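Local coordinates for thioredoxin domain-containing protein (PDB 3HA9) that is of unknown function but carries a thioredoxin-like fold with a CxxC disulfide, consistent with a role as a thiol-disulfide oxidoreductase, at residues T23-E28 with E99-F104; C49-Y54 with G147-L152; V135-D138 with N142-Y145. All coordinates share one frame; numbering follows the deposited sequence.

Contact 1 (T23-E28 with E99-F104)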
loop_
_atom_site.group_PDB
_atom_site.type_symbol
_atom_site.label_atom_id
_atom_site.label_comp_id
_atom_site.label_asym_id
_atom_site.label_seq_id
_atom_site.Cartn_x
_atom_site.Cartn_y
_atom_site.Cartn_z
ATOM N N THR A 23 -6.649 4.869 6.548
ATOM C CA THR A 23 -6.758 4.976 8.009
ATOM C C THR A 23 -5.498 4.393 8.637
ATOM O O THR A 23 -5.243 3.188 8.493
ATOM C CB THR A 23 -7.967 4.181 8.570
ATOM O OG1 THR A 23 -7.834 2.787 8.244
ATOM C CG2 THR A 23 -9.281 4.708 8.019
ATOM N N THR A 24 -4.706 5.215 9.321
ATOM C CA THR A 24 -3.482 4.692 9.943
ATOM C C THR A 24 -3.805 3.778 11.125
ATOM O O THR A 24 -4.935 3.776 11.624
ATOM C CB THR A 24 -2.503 5.793 10.392
ATOM O OG1 THR A 24 -3.016 6.462 11.554
ATOM C CG2 THR A 24 -2.241 6.779 9.260
ATOM N N ILE A 25 -2.812 3.013 11.567
ATOM C CA ILE A 25 -2.982 2.014 12.636
ATOM C C ILE A 25 -3.484 2.674 13.922
ATOM O O ILE A 25 -4.134 2.032 14.765
ATOM C CB ILE A 25 -1.666 1.219 12.865
ATOM C CG1 ILE A 25 -1.900 0.014 13.796
ATOM C CG2 ILE A 25 -0.496 2.155 13.300
ATOM C CD1 ILE A 25 -0.688 -0.868 14.003
ATOM N N ASP A 26 -3.202 3.970 14.038
ATOM C CA ASP A 26 -3.610 4.768 15.182
ATOM C C ASP A 26 -4.982 5.424 14.997
ATOM O O ASP A 26 -5.519 6.036 15.931
ATOM C CB ASP A 26 -2.526 5.802 15.479
ATOM C CG ASP A 26 -1.237 5.155 15.962
ATOM O OD1 ASP A 26 -1.314 4.322 16.886
ATOM O OD2 ASP A 26 -0.152 5.473 15.433
ATOM N N GLY A 27 -5.546 5.278 13.798
ATOM C CA GLY A 27 -6.900 5.745 13.503
ATOM C C GLY A 27 -7.001 7.095 12.816
ATOM O O GLY A 27 -8.098 7.630 12.685
ATOM N N GLU A 28 -5.865 7.644 12.384
ATOM C CA GLU A 28 -5.818 8.909 11.643
ATOM C C GLU A 28 -6.099 8.694 10.151
ATOM O O GLU A 28 -5.490 7.834 9.519
ATOM C CB GLU A 28 -4.445 9.562 11.814
ATOM C CG GLU A 28 -4.178 10.728 10.860
ATOM C CD GLU A 28 -2.745 11.248 10.922
ATOM O OE1 GLU A 28 -2.520 12.415 10.521
ATOM O OE2 GLU A 28 -1.844 10.503 11.367
ATOM N N GLU A 99 -0.885 -5.356 17.393
ATOM C CA GLU A 99 0.386 -5.754 18.019
ATOM C C GLU A 99 1.256 -6.611 17.087
ATOM O O GLU A 99 2.460 -6.405 16.995
ATOM C CB GLU A 99 0.131 -6.495 19.352
ATOM C CG GLU A 99 1.394 -7.085 20.001
ATOM C CD GLU A 99 1.140 -7.948 21.253
ATOM O OE1 GLU A 99 -0.033 -8.128 21.684
ATOM O OE2 GLU A 99 2.139 -8.439 21.835
ATOM N N MET A 100 0.647 -7.590 16.434
ATOM C CA MET A 100 1.366 -8.464 15.499
ATOM C C MET A 100 1.923 -7.680 14.327
ATOM O O MET A 100 3.043 -7.948 13.877
ATOM C CB MET A 100 0.428 -9.551 14.976
ATOM C CG MET A 100 0.076 -10.599 16.023
ATOM S SD MET A 100 -1.246 -11.756 15.513
ATOM C CE MET A 100 -0.499 -12.359 13.981
ATOM N N PHE A 101 1.121 -6.738 13.823
ATOM C CA PHE A 101 1.502 -5.900 12.695
ATOM C C PHE A 101 2.701 -5.045 13.098
ATOM O O PHE A 101 3.709 -5.016 12.388
ATOM C CB PHE A 101 0.287 -5.045 12.295
ATOM C CG PHE A 101 0.516 -4.084 11.130
ATOM C CD1 PHE A 101 1.497 -4.289 10.165
ATOM C CD2 PHE A 101 -0.343 -3.006 10.987
ATOM C CE1 PHE A 101 1.661 -3.377 9.076
ATOM C CE2 PHE A 101 -0.208 -2.087 9.926
ATOM C CZ PHE A 101 0.788 -2.279 8.959
ATOM N N ARG A 102 2.608 -4.395 14.262
ATOM C CA ARG A 102 3.719 -3.583 14.787
ATOM C C ARG A 102 4.990 -4.376 14.969
ATOM O O ARG A 102 6.075 -3.897 14.615
ATOM C CB ARG A 102 3.334 -2.938 16.121
ATOM C CG ARG A 102 2.351 -1.801 15.971
ATOM C CD ARG A 102 2.054 -1.148 17.329
ATOM N NE ARG A 102 0.863 -0.289 17.318
ATOM C CZ ARG A 102 0.810 0.953 16.837
ATOM N NH1 ARG A 102 1.876 1.526 16.293
ATOM N NH2 ARG A 102 -0.318 1.644 16.919
ATOM N N LYS A 103 4.846 -5.586 15.509
ATOM C CA LYS A 103 5.991 -6.436 15.778
ATOM C C LYS A 103 6.697 -6.851 14.487
ATOM O O LYS A 103 7.919 -6.894 14.438
ATOM C CB LYS A 103 5.563 -7.672 16.589
ATOM C CG LYS A 103 6.697 -8.627 16.957
ATOM C CD LYS A 103 7.713 -7.945 17.837
ATOM C CE LYS A 103 8.520 -8.924 18.656
ATOM N NZ LYS A 103 9.069 -8.222 19.833
ATOM N N PHE A 104 5.912 -7.153 13.459
ATOM C CA PHE A 104 6.465 -7.518 12.157
ATOM C C PHE A 104 7.276 -6.360 11.604
ATOM O O PHE A 104 8.437 -6.530 11.165
ATOM C CB PHE A 104 5.350 -7.931 11.176
ATOM C CG PHE A 104 5.841 -8.181 9.793
ATOM C CD1 PHE A 104 6.276 -9.445 9.416
ATOM C CD2 PHE A 104 5.915 -7.135 8.863
ATOM C CE1 PHE A 104 6.772 -9.672 8.116
ATOM C CE2 PHE A 104 6.411 -7.356 7.569
ATOM C CZ PHE A 104 6.835 -8.630 7.199
#

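Contact 2 (C49-Y54 with G147-L152)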
loop_
_atom_site.group_PDB
_atom_site.type_symbol
_atom_site.label_atom_id
_atom_site.label_comp_id
_atom_site.label_asym_id
_atom_site.label_seq_id
_atom_site.Cartn_x
_atom_site.Cartn_y
_atom_site.Cartn_z
ATOM N N CYS A 49 2.514 -13.436 6.359
ATOM C CA CYS A 49 2.831 -13.715 4.958
ATOM C C CYS A 49 4.301 -14.156 4.831
ATOM O O CYS A 49 5.187 -13.431 5.261
ATOM C CB CYS A 49 2.514 -12.453 4.118
ATOM S SG CYS A 49 3.547 -12.093 2.633
ATOM N N PRO A 50 4.553 -15.385 4.317
ATOM C CA PRO A 50 5.925 -15.868 4.235
ATOM C C PRO A 50 6.859 -14.966 3.432
ATOM O O PRO A 50 7.980 -14.686 3.891
ATOM C CB PRO A 50 5.775 -17.243 3.573
ATOM C CG PRO A 50 4.424 -17.714 4.033
ATOM C CD PRO A 50 3.575 -16.460 4.049
ATOM N N SER A 51 6.400 -14.516 2.263
ATOM C CA SER A 51 7.218 -13.719 1.341
ATOM C C SER A 51 7.470 -12.290 1.836
ATOM O O SER A 51 8.404 -11.614 1.400
ATOM C CB SER A 51 6.593 -13.707 -0.060
ATOM O OG SER A 51 5.363 -12.980 -0.058
ATOM N N CYS A 52 6.648 -11.846 2.763
ATOM C CA CYS A 52 6.677 -10.445 3.165
ATOM C C CYS A 52 7.938 -10.070 3.930
ATOM O O CYS A 52 8.330 -8.909 3.933
ATOM C CB CYS A 52 5.421 -10.082 3.956
ATOM S SG CYS A 52 3.942 -10.050 2.913
ATOM N N VAL A 53 8.567 -11.048 4.584
ATOM C CA VAL A 53 9.842 -10.795 5.255
ATOM C C VAL A 53 10.901 -10.345 4.238
ATOM O O VAL A 53 11.645 -9.368 4.485
ATOM C CB VAL A 53 10.314 -12.027 6.084
ATOM C CG1 VAL A 53 11.700 -11.791 6.676
ATOM C CG2 VAL A 53 9.296 -12.314 7.209
ATOM N N TYR A 54 10.985 -11.061 3.115
ATOM C CA TYR A 54 11.909 -10.663 2.052
ATOM C C TYR A 54 11.500 -9.305 1.452
ATOM O O TYR A 54 12.355 -8.445 1.203
ATOM C CB TYR A 54 12.028 -11.739 0.951
ATOM C CG TYR A 54 12.834 -11.252 -0.230
ATOM C CD1 TYR A 54 14.203 -11.005 -0.101
ATOM C CD2 TYR A 54 12.229 -10.997 -1.468
ATOM C CE1 TYR A 54 14.952 -10.527 -1.172
ATOM C CE2 TYR A 54 12.972 -10.524 -2.544
ATOM C CZ TYR A 54 14.335 -10.294 -2.389
ATOM O OH TYR A 54 15.093 -9.823 -3.440
ATOM N N GLY A 147 1.708 -4.945 -8.768
ATOM C CA GLY A 147 1.826 -6.375 -8.963
ATOM C C GLY A 147 2.242 -7.127 -7.724
ATOM O O GLY A 147 2.703 -6.536 -6.742
ATOM N N THR A 148 2.078 -8.443 -7.777
ATOM C CA THR A 148 2.479 -9.307 -6.672
ATOM C C THR A 148 3.988 -9.554 -6.700
ATOM O O THR A 148 4.578 -9.761 -7.767
ATOM C CB THR A 148 1.714 -10.650 -6.696
ATOM O OG1 THR A 148 0.320 -10.402 -6.497
ATOM C CG2 THR A 148 2.185 -11.549 -5.582
ATOM N N THR A 149 4.592 -9.491 -5.514
ATOM C CA THR A 149 6.005 -9.828 -5.295
ATOM C C THR A 149 6.941 -9.401 -6.440
ATOM O O THR A 149 7.547 -10.261 -7.097
ATOM C CB THR A 149 6.191 -11.347 -4.973
ATOM O OG1 THR A 149 5.709 -12.143 -6.071
ATOM C CG2 THR A 149 5.448 -11.731 -3.686
ATOM N N PRO A 150 7.052 -8.079 -6.699
ATOM C CA PRO A 150 8.044 -7.656 -7.696
ATOM C C PRO A 150 9.468 -7.892 -7.195
ATOM O O PRO A 150 9.707 -7.858 -5.991
ATOM C CB PRO A 150 7.788 -6.151 -7.823
ATOM C CG PRO A 150 7.153 -5.765 -6.526
ATOM C CD PRO A 150 6.287 -6.929 -6.172
ATOM N N SER A 151 10.406 -8.125 -8.111
ATOM C CA SER A 151 11.803 -8.308 -7.736
ATOM C C SER A 151 12.476 -6.972 -7.418
ATOM O O SER A 151 11.947 -5.913 -7.760
ATOM C CB SER A 151 12.553 -8.983 -8.878
ATOM O OG SER A 151 12.652 -8.098 -9.984
ATOM N N LEU A 152 13.649 -7.026 -6.778
ATOM C CA LEU A 152 14.430 -5.813 -6.496
ATOM C C LEU A 152 14.752 -5.058 -7.786
ATOM O O LEU A 152 14.661 -3.828 -7.832
ATOM C CB LEU A 152 15.735 -6.144 -5.744
ATOM C CG LEU A 152 16.646 -4.963 -5.395
ATOM C CD1 LEU A 152 15.882 -3.886 -4.626
ATOM C CD2 LEU A 152 17.887 -5.419 -4.604
HETATM O O HOH W 1 14.384 -9.739 -5.937
#

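Contact 3 (V135-D138 with N142-Y145)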
loop_
_atom_site.group_PDB
_atom_site.type_symbol
_atom_site.label_atom_id
_atom_site.label_comp_id
_atom_site.label_asym_id
_atom_site.label_seq_id
_atom_site.Cartn_x
_atom_site.Cartn_y
_atom_site.Cartn_z
ATOM N N VAL A 135 1.853 -1.441 -4.965
ATOM C CA VAL A 135 1.459 -0.378 -5.915
ATOM C C VAL A 135 2.423 0.800 -5.758
ATOM O O VAL A 135 2.566 1.350 -4.660
ATOM C CB VAL A 135 0.013 0.108 -5.666
ATOM C CG1 VAL A 135 -0.392 1.184 -6.702
ATOM C CG2 VAL A 135 -0.944 -1.065 -5.733
ATOM N N ILE A 136 3.077 1.195 -6.849
ATOM C CA ILE A 136 3.956 2.375 -6.814
ATOM C C ILE A 136 3.308 3.499 -7.613
ATOM O O ILE A 136 2.923 3.284 -8.765
ATOM C CB ILE A 136 5.351 2.076 -7.383
ATOM C CG1 ILE A 136 5.971 0.894 -6.636
ATOM C CG2 ILE A 136 6.251 3.328 -7.281
ATOM C CD1 ILE A 136 7.283 0.391 -7.242
ATOM N N MET A 137 3.165 4.665 -6.979
ATOM C CA MET A 137 2.536 5.839 -7.597
ATOM C C MET A 137 3.435 7.066 -7.447
ATOM O O MET A 137 4.227 7.147 -6.512
ATOM C CB MET A 137 1.205 6.158 -6.906
ATOM C CG MET A 137 -0.013 5.424 -7.434
ATOM S SD MET A 137 -1.468 5.620 -6.325
ATOM C CE MET A 137 -0.839 6.692 -5.190
ATOM N N ASP A 138 3.288 8.026 -8.360
ATOM C CA ASP A 138 3.879 9.353 -8.172
ATOM C C ASP A 138 2.840 10.306 -7.559
ATOM O O ASP A 138 1.718 9.899 -7.299
ATOM C CB ASP A 138 4.480 9.888 -9.478
ATOM C CG ASP A 138 3.428 10.168 -10.552
ATOM O OD1 ASP A 138 2.225 10.311 -10.240
ATOM O OD2 ASP A 138 3.827 10.247 -11.727
ATOM N N ASN A 142 -0.179 8.842 -10.960
ATOM C CA ASN A 142 0.189 7.892 -12.001
ATOM C C ASN A 142 0.696 6.602 -11.377
ATOM O O ASN A 142 1.489 6.632 -10.435
ATOM C CB ASN A 142 1.286 8.444 -12.905
ATOM C CG ASN A 142 0.844 9.649 -13.682
ATOM O OD1 ASN A 142 -0.156 9.610 -14.401
ATOM N ND2 ASN A 142 1.585 10.744 -13.537
ATOM N N VAL A 143 0.243 5.471 -11.900
ATOM C CA VAL A 143 0.702 4.176 -11.386
ATOM C C VAL A 143 1.900 3.721 -12.192
ATOM O O VAL A 143 1.803 3.499 -13.404
ATOM C CB VAL A 143 -0.409 3.103 -11.407
ATOM C CG1 VAL A 143 0.138 1.745 -10.900
ATOM C CG2 VAL A 143 -1.614 3.563 -10.579
ATOM N N LEU A 144 3.034 3.587 -11.500
ATOM C CA LEU A 144 4.301 3.226 -12.121
ATOM C C LEU A 144 4.521 1.715 -12.140
ATOM O O LEU A 144 5.297 1.195 -12.952
ATOM C CB LEU A 144 5.438 3.937 -11.393
ATOM C CG LEU A 144 5.827 5.370 -11.779
ATOM C CD1 LEU A 144 4.748 6.163 -12.537
ATOM C CD2 LEU A 144 6.391 6.162 -10.563
ATOM N N TYR A 145 3.847 1.024 -11.225
ATOM C CA TYR A 145 3.846 -0.436 -11.142
ATOM C C TYR A 145 2.740 -0.879 -10.181
ATOM O O TYR A 145 2.509 -0.221 -9.157
ATOM C CB TYR A 145 5.197 -0.960 -10.617
ATOM C CG TYR A 145 5.204 -2.449 -10.387
ATOM C CD1 TYR A 145 5.509 -3.332 -11.422
ATOM C CD2 TYR A 145 4.882 -2.980 -9.131
ATOM C CE1 TYR A 145 5.504 -4.710 -11.210
ATOM C CE2 TYR A 145 4.869 -4.339 -8.918
ATOM C CZ TYR A 145 5.176 -5.202 -9.957
ATOM O OH TYR A 145 5.158 -6.561 -9.721
#

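Contact 1 (T23-E28 with E99-F104)
Ile25 and Asp26 of a tight turn reach across to the side of helix 98-108, where Phe101 and Arg102 receive them. The turn starts at Thr24, whose OG1 accepts a hydrogen bond from Glu28 N and ties the two ends of the loop together. Ile25 points toward the helix; with CG1 anti to the backbone N (chi1 -170°) and the chain extended beyond it, Ile25 CD1 is carried over one face of the Arg102 guanidinium, above its centre and 3.7 Å from Arg102 CZ. Ile25 CD1 also lies 3.7 Å from Phe101 CD2, meeting that ring obliquely. Asp26, next along, takes the edge of the guanidinium: Arg102 NH2 donates to Asp26 OD1 over 2.9 Å in a salt bridge. The oxygen lies near the guanidinium plane but is approached from above the carboxylate plane, and the bond is bent, 140° at the hydrogen. Gly27 closes the turn with a positive phi, and its N donates to Thr24 O. Phe101 continues inward onto Met115 and Met117 of strand 114-117. This is a type I beta turn linking strands 22-23 and 29-30, packed on a helix that covers the central sheet of the thioredoxin-like fold.

Contact 2 (C49-Y54 with G147-L152)
The CxxC motif at the start of helix 52-65, the hallmark of thioredoxin-like redox sites, here faces the loop that follows strand 143-148. Cys49 and Cys52 are oxidised in this crystal, with Cys49 SG bonded to Cys52 SG at 2.1 Å. Between them, Ser51 turns toward the loop and meets Thr149: Ser51 OG lies 3.8 Å from Thr149 CG2, a hydroxyl against a methyl. The threonine presents that methyl because CG2 stands beside its backbone N, anti to the carbonyl carbon. The polar need of Ser51 OG is met elsewhere, by a hydrogen bond to Asp132 OD2. Asp132 is also joined to Thr149 by a backbone hydrogen bond, so it links the two segments. One helical turn on, Tyr54 reaches toward Leu152, with Tyr54 OH 4.4 Å from Leu152 CB. A water bridges the two segments there, 2.6 Å from Tyr54 OH and 2.9 Å from Leu152 N, which donates to it; the water lies in the plane of the tyrosine ring, at its edge. Direct touching across this light surface contact is van der Waals packing; the polar link runs through water and Asp132.

Contact 3 (V135-D138 with N142-Y145)
A classic beta bulge interrupts this hairpin: Leu144 and Tyr145 both face Ile136, and both of their backbone N atoms turn to the same acceptor. Leu144 N donates to Ile136 O at 2.8 Å, while Tyr145 N reaches Ile136 O only weakly, at 3.5 Å. In return Ile136 N gives Tyr145 O a nearly straight bond, 171° at the hydrogen. The extra residue shifts the register by one, and beyond it Met137 and Val143 form a non-hydrogen-bonded antiparallel pair whose side chains share a face, Met137 CG lying 4.0 Å from Val143 CG2. On the other face Ile136 CD1 packs 4.2 Å from Tyr145 CB.

Asp138 and Asn142 lock the turn end with three bonds. Asp138 N donates to Asn142 O, and the carboxylate answers with both oxygens. Asp138 OD1 takes Asn142 N at 2.9 Å from above the carboxylate plane, whereas Asp138 OD2 uses its syn lone pair for Asn142 ND2, also at 2.9 Å. The second bond is straighter, 166° at the hydrogen, and lies in the amide plane, though amide and carboxylate planes stand 73° apart. The first torsion of Asp138 sets CG between its own backbone N and carbonyl carbon, where the carboxylate can grip backbone and side chain of Asn142 together.

Strand 133-138 runs between its hairpin partner and strand 39-45, to which Val135 and Met137 are hydrogen-bonded through Leu42 and Val40. Helix 152-161 covers the face bearing Ile136 and Tyr145, with Val158 touching both; Met137, on the other face, meets Phe20 and Leu32.

In the fold
Contacts 1 and 3 lie on opposite sides of the chain's centre, their own centres about 23 Å apart, and the centre of contact 2 sits about 20 Å from that of contact 1 and 17 Å from that of contact 3. Both neighbours touch it: Phe104 of contact 1 packs on Cys52 and Val53, and Tyr145 of contact 3 meets Pro150. Along the chain, contacts 1 and 2 interleave, whereas contact 3 is nested inside the loop that contact 2 closes. Contacts 2 and 3 share strand 143-148, an outermost strand of the five-stranded mixed sheet; contact 1 borders strand 114-117 at the other edge. The start of the CxxC helix is therefore flanked by helix 98-108 and the loop after strand 143-148.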